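Local coordinates for C381 turret protein (PDB 4IND), which forms the turrets of an archaeal icosahedral virus, assembling as five copies of a chain folded into three jelly-roll domains, at residues G167-R172 / F255-E260. Sequence-based numbering, arbitrary orientation.
With 2HP (dihydrogenphosphate ion), chain Y; 2HP (dihydrogenphosphate ion), chain U.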
ATOM      1  N   GLY A 167      -1.547 -14.277  34.474  1.00 30.95           N
ATOM      2  CA  GLY A 167      -1.213 -14.719  33.133  1.00 28.46           C
ATOM      3  C   GLY A 167      -0.807 -13.521  32.284  1.00 34.27           C
ATOM      4  O   GLY A 167      -1.180 -12.372  32.572  1.00 31.66           O
ATOM      5  N   TYR A 168      -0.050 -13.793  31.230  1.00 32.66           N
ATOM      6  CA  TYR A 168       0.422 -12.751  30.331  1.00 31.32           C
ATOM      7  C   TYR A 168       0.336 -13.237  28.914  1.00 33.40           C
ATOM      8  O   TYR A 168       0.526 -14.418  28.646  1.00 37.67           O
ATOM      9  CB  TYR A 168       1.898 -12.431  30.619  1.00 35.66           C
ATOM     10  CG  TYR A 168       2.166 -11.893  32.000  1.00 38.59           C
ATOM     11  CD1 TYR A 168       1.938 -10.567  32.307  1.00 36.33           C
ATOM     12  CD2 TYR A 168       2.654 -12.727  32.999  1.00 30.51           C
ATOM     13  CE1 TYR A 168       2.180 -10.079  33.576  1.00 40.47           C
ATOM     14  CE2 TYR A 168       2.905 -12.251  34.265  1.00 39.82           C
ATOM     15  CZ  TYR A 168       2.660 -10.925  34.548  1.00 44.68           C
ATOM     16  OH  TYR A 168       2.908 -10.442  35.805  1.00 51.78           O
ATOM     17  N   ILE A 169       0.069 -12.312  27.999  1.00 27.34           N
ATOM     18  CA  ILE A 169       0.242 -12.580  26.580  1.00 25.34           C
ATOM     19  C   ILE A 169       0.976 -11.363  26.020  1.00 31.02           C
ATOM     20  O   ILE A 169       0.592 -10.242  26.284  1.00 31.62           O
ATOM     21  CB  ILE A 169      -1.103 -12.756  25.865  1.00 29.86           C
ATOM     22  CG1 ILE A 169      -1.925 -13.850  26.550  1.00 29.49           C
ATOM     23  CG2 ILE A 169      -0.885 -13.097  24.382  1.00 30.53           C
ATOM     24  CD1 ILE A 169      -3.298 -14.088  25.932  1.00 29.50           C
ATOM     25  N   SER A 170       2.071 -11.582  25.300  1.00 26.38           N
ATOM     26  CA  SER A 170       2.756 -10.463  24.649  1.00 29.90           C
ATOM     27  C   SER A 170       2.801 -10.697  23.149  1.00 28.53           C
ATOM     28  O   SER A 170       2.817 -11.837  22.700  1.00 28.55           O
ATOM     29  CB  SER A 170       4.190 -10.331  25.167  1.00 36.49           C
ATOM     30  OG  SER A 170       4.201 -10.028  26.542  1.00 46.69           O
ATOM     31  N   PHE A 171       2.859  -9.615  22.377  1.00 28.71           N
ATOM     32  CA  PHE A 171       3.044  -9.733  20.934  1.00 31.44           C
ATOM     33  C   PHE A 171       3.587  -8.421  20.376  1.00 30.81           C
ATOM     34  O   PHE A 171       3.464  -7.383  21.010  1.00 35.52           O
ATOM     35  CB  PHE A 171       1.739 -10.166  20.242  1.00 27.64           C
ATOM     36  CG  PHE A 171       0.505  -9.496  20.775  1.00 30.74           C
ATOM     37  CD1 PHE A 171       0.087  -8.269  20.278  1.00 35.93           C
ATOM     38  CD2 PHE A 171      -0.250 -10.100  21.762  1.00 25.50           C
ATOM     39  CE1 PHE A 171      -1.055  -7.647  20.769  1.00 35.57           C
ATOM     40  CE2 PHE A 171      -1.398  -9.487  22.257  1.00 34.31           C
ATOM     41  CZ  PHE A 171      -1.802  -8.257  21.761  1.00 32.39           C
ATOM     42  N   ARG A 172       4.219  -8.481  19.211  1.00 36.67           N
ATOM     43  CA  ARG A 172       4.761  -7.285  18.563  1.00 29.89           C
ATOM     44  C   ARG A 172       3.789  -6.850  17.488  1.00 36.80           C
ATOM     45  O   ARG A 172       3.331  -7.673  16.704  1.00 38.13           O
ATOM     46  CB  ARG A 172       6.120  -7.586  17.901  1.00 29.76           C
ATOM     47  CG  ARG A 172       6.717  -6.383  17.202  1.00 37.43           C
ATOM     48  CD  ARG A 172       7.606  -6.719  16.006  1.00 42.18           C
ATOM     49  NE  ARG A 172       6.844  -7.233  14.866  1.00 43.25           N
ATOM     50  CZ  ARG A 172       7.417  -7.622  13.725  1.00 53.57           C
ATOM     51  NH1 ARG A 172       8.743  -7.568  13.592  1.00 62.44           N
ATOM     52  NH2 ARG A 172       6.685  -8.087  12.719  1.00 41.63           N
ATOM     53  N   PHE A 255     -11.485 -16.940  28.129  1.00 26.01           N
ATOM     54  CA  PHE A 255     -11.560 -15.849  27.171  1.00 22.36           C
ATOM     55  C   PHE A 255     -10.879 -16.194  25.852  1.00 30.66           C
ATOM     56  O   PHE A 255     -10.085 -17.142  25.765  1.00 28.54           O
ATOM     57  CB  PHE A 255     -10.998 -14.554  27.781  1.00 26.56           C
ATOM     58  CG  PHE A 255      -9.508 -14.597  28.039  1.00 34.35           C
ATOM     59  CD1 PHE A 255      -8.612 -14.090  27.112  1.00 25.20           C
ATOM     60  CD2 PHE A 255      -9.015 -15.136  29.221  1.00 28.06           C
ATOM     61  CE1 PHE A 255      -7.232 -14.127  27.358  1.00 30.68           C
ATOM     62  CE2 PHE A 255      -7.652 -15.180  29.480  1.00 29.19           C
ATOM     63  CZ  PHE A 255      -6.753 -14.680  28.541  1.00 27.83           C
ATOM     64  N   GLY A 256     -11.205 -15.416  24.832  1.00 28.17           N
ATOM     65  CA  GLY A 256     -10.625 -15.554  23.520  1.00 28.34           C
ATOM     66  C   GLY A 256      -9.791 -14.319  23.257  1.00 28.10           C
ATOM     67  O   GLY A 256      -9.734 -13.414  24.092  1.00 28.30           O
ATOM     68  N   LEU A 257      -9.113 -14.285  22.112  1.00 24.70           N
ATOM     69  CA  LEU A 257      -8.278 -13.139  21.780  1.00 26.78           C
ATOM     70  C   LEU A 257      -8.291 -12.907  20.296  1.00 28.28           C
ATOM     71  O   LEU A 257      -7.949 -13.789  19.506  1.00 25.62           O
ATOM     72  CB  LEU A 257      -6.834 -13.376  22.240  1.00 29.81           C
ATOM     73  CG  LEU A 257      -5.848 -12.275  21.813  1.00 25.03           C
ATOM     74  CD1 LEU A 257      -6.173 -10.979  22.524  1.00 24.01           C
ATOM     75  CD2 LEU A 257      -4.392 -12.712  22.117  1.00 29.32           C
ATOM     76  N   GLU A 258      -8.656 -11.693  19.925  1.00 27.86           N
ATOM     77  CA  GLU A 258      -8.717 -11.299  18.529  1.00 26.63           C
ATOM     78  C   GLU A 258      -7.927  -9.998  18.444  1.00 25.94           C
ATOM     79  O   GLU A 258      -8.199  -9.032  19.170  1.00 35.73           O
ATOM     80  CB  GLU A 258     -10.206 -11.157  18.154  1.00 41.82           C
ATOM     81  CG  GLU A 258     -10.561 -10.735  16.737  1.00 53.60           C
ATOM     82  CD  GLU A 258     -12.087 -10.695  16.545  1.00 58.93           C
ATOM     83  OE1 GLU A 258     -12.719 -11.763  16.722  1.00 45.55           O
ATOM     84  OE2 GLU A 258     -12.651  -9.602  16.250  1.00 61.07           O
ATOM     85  N   VAL A 259      -6.902  -9.982  17.595  1.00 24.07           N
ATOM     86  CA  VAL A 259      -6.114  -8.770  17.353  1.00 25.46           C
ATOM     87  C   VAL A 259      -6.096  -8.529  15.863  1.00 28.00           C
ATOM     88  O   VAL A 259      -5.664  -9.393  15.106  1.00 30.37           O
ATOM     89  CB  VAL A 259      -4.656  -8.947  17.833  1.00 25.83           C
ATOM     90  CG1 VAL A 259      -3.888  -7.627  17.704  1.00 25.46           C
ATOM     91  CG2 VAL A 259      -4.628  -9.459  19.264  1.00 25.18           C
ATOM     92  N   GLU A 260      -6.560  -7.363  15.434  1.00 27.63           N
ATOM     93  CA  GLU A 260      -6.767  -7.111  14.015  1.00 25.25           C
ATOM     94  C   GLU A 260      -6.531  -5.651  13.687  1.00 24.59           C
ATOM     95  O   GLU A 260      -6.851  -4.760  14.490  1.00 29.65           O
ATOM     96  CB  GLU A 260      -8.200  -7.504  13.629  1.00 28.94           C
ATOM     97  CG  GLU A 260      -9.227  -6.821  14.498  1.00 30.19           C
ATOM     98  CD  GLU A 260     -10.486  -7.647  14.713  1.00 34.90           C
ATOM     99  OE1 GLU A 260     -10.715  -8.630  13.973  1.00 41.64           O
ATOM    100  OE2 GLU A 260     -11.258  -7.309  15.632  1.00 35.36           O
TER
HETATM  101  P   2HP Y 402     -15.868 -10.763  14.359  1.00 47.28           P
HETATM  102  O1  2HP Y 402     -16.998  -9.701  14.517  1.00 54.11           O
HETATM  103  O2  2HP Y 402     -14.946 -10.410  13.235  1.00 41.75           O
HETATM  104  O3  2HP Y 402     -16.423 -12.071  13.912  1.00 51.98           O
HETATM  105  O4  2HP Y 402     -15.097 -10.883  15.703  1.00 74.13           O
HETATM  106  P   2HP U 401       3.756 -10.271  11.336  1.00 50.65           P
HETATM  107  O1  2HP U 401       3.660  -8.943  12.043  1.00 55.48           O
HETATM  108  O2  2HP U 401       5.185 -10.629  11.604  1.00 35.64           O
HETATM  109  O3  2HP U 401       3.478 -10.054   9.815  1.00 46.99           O
HETATM  110  O4  2HP U 401       2.849 -11.387  11.944  1.00 54.88           O
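The ring of Phe-255 takes Ile-169 at its edge, near the ring plane, where CE1 lies 4.2 Å from Ile-169 CD1. The second ring, Phe-171, meets both Leu-257 and Val-259 obliquely, presenting its far end to them, with CZ 4.0 Å from Val-259 CG2. In both phenylalanines CG stands between the backbone N and the carbonyl carbon (chi1 41° for Phe-171, 68° for Phe-255), which sends the ring out from its own strand toward the other. Between the rings, Ile-169 and Leu-257 meet tip to tip, Ile-169 CG2 standing 4.2 Å from Leu-257 CD2; Leu-257 CD2 also lies 4.4 Å from Phe-171 CE2. This is how a jelly-roll sandwich closes: strands 168-172 and 253-262 belong to opposing sheets of the second domain, their axes 11.1 Å apart at closest approach and 16° from parallel, and apolar side chains meet between them. Met-106 from a loop touches both Ile-169 and Phe-255, while Met-182 packs on Phe-255 and Leu-257. Residues of the alternate set point out of the sandwich to phosphate sites where other parts of the assembly meet. Arg-172 gives NH2 to O1 of one dihydrogenphosphate at 3.2 Å, the oxygen lying in the guanidinium plane, and its NH1 forms a salt bridge with Glu-125 and a hydrogen bond with Asn-153 OD1 of a third subunit. On the other sheet Glu-258 brings OE1 within 2.7 Å of O4 of a second dihydrogenphosphate, an ion hydrogen-bonded by Arg-154, Lys-181 and the backbone N of Glu-237 of a second subunit.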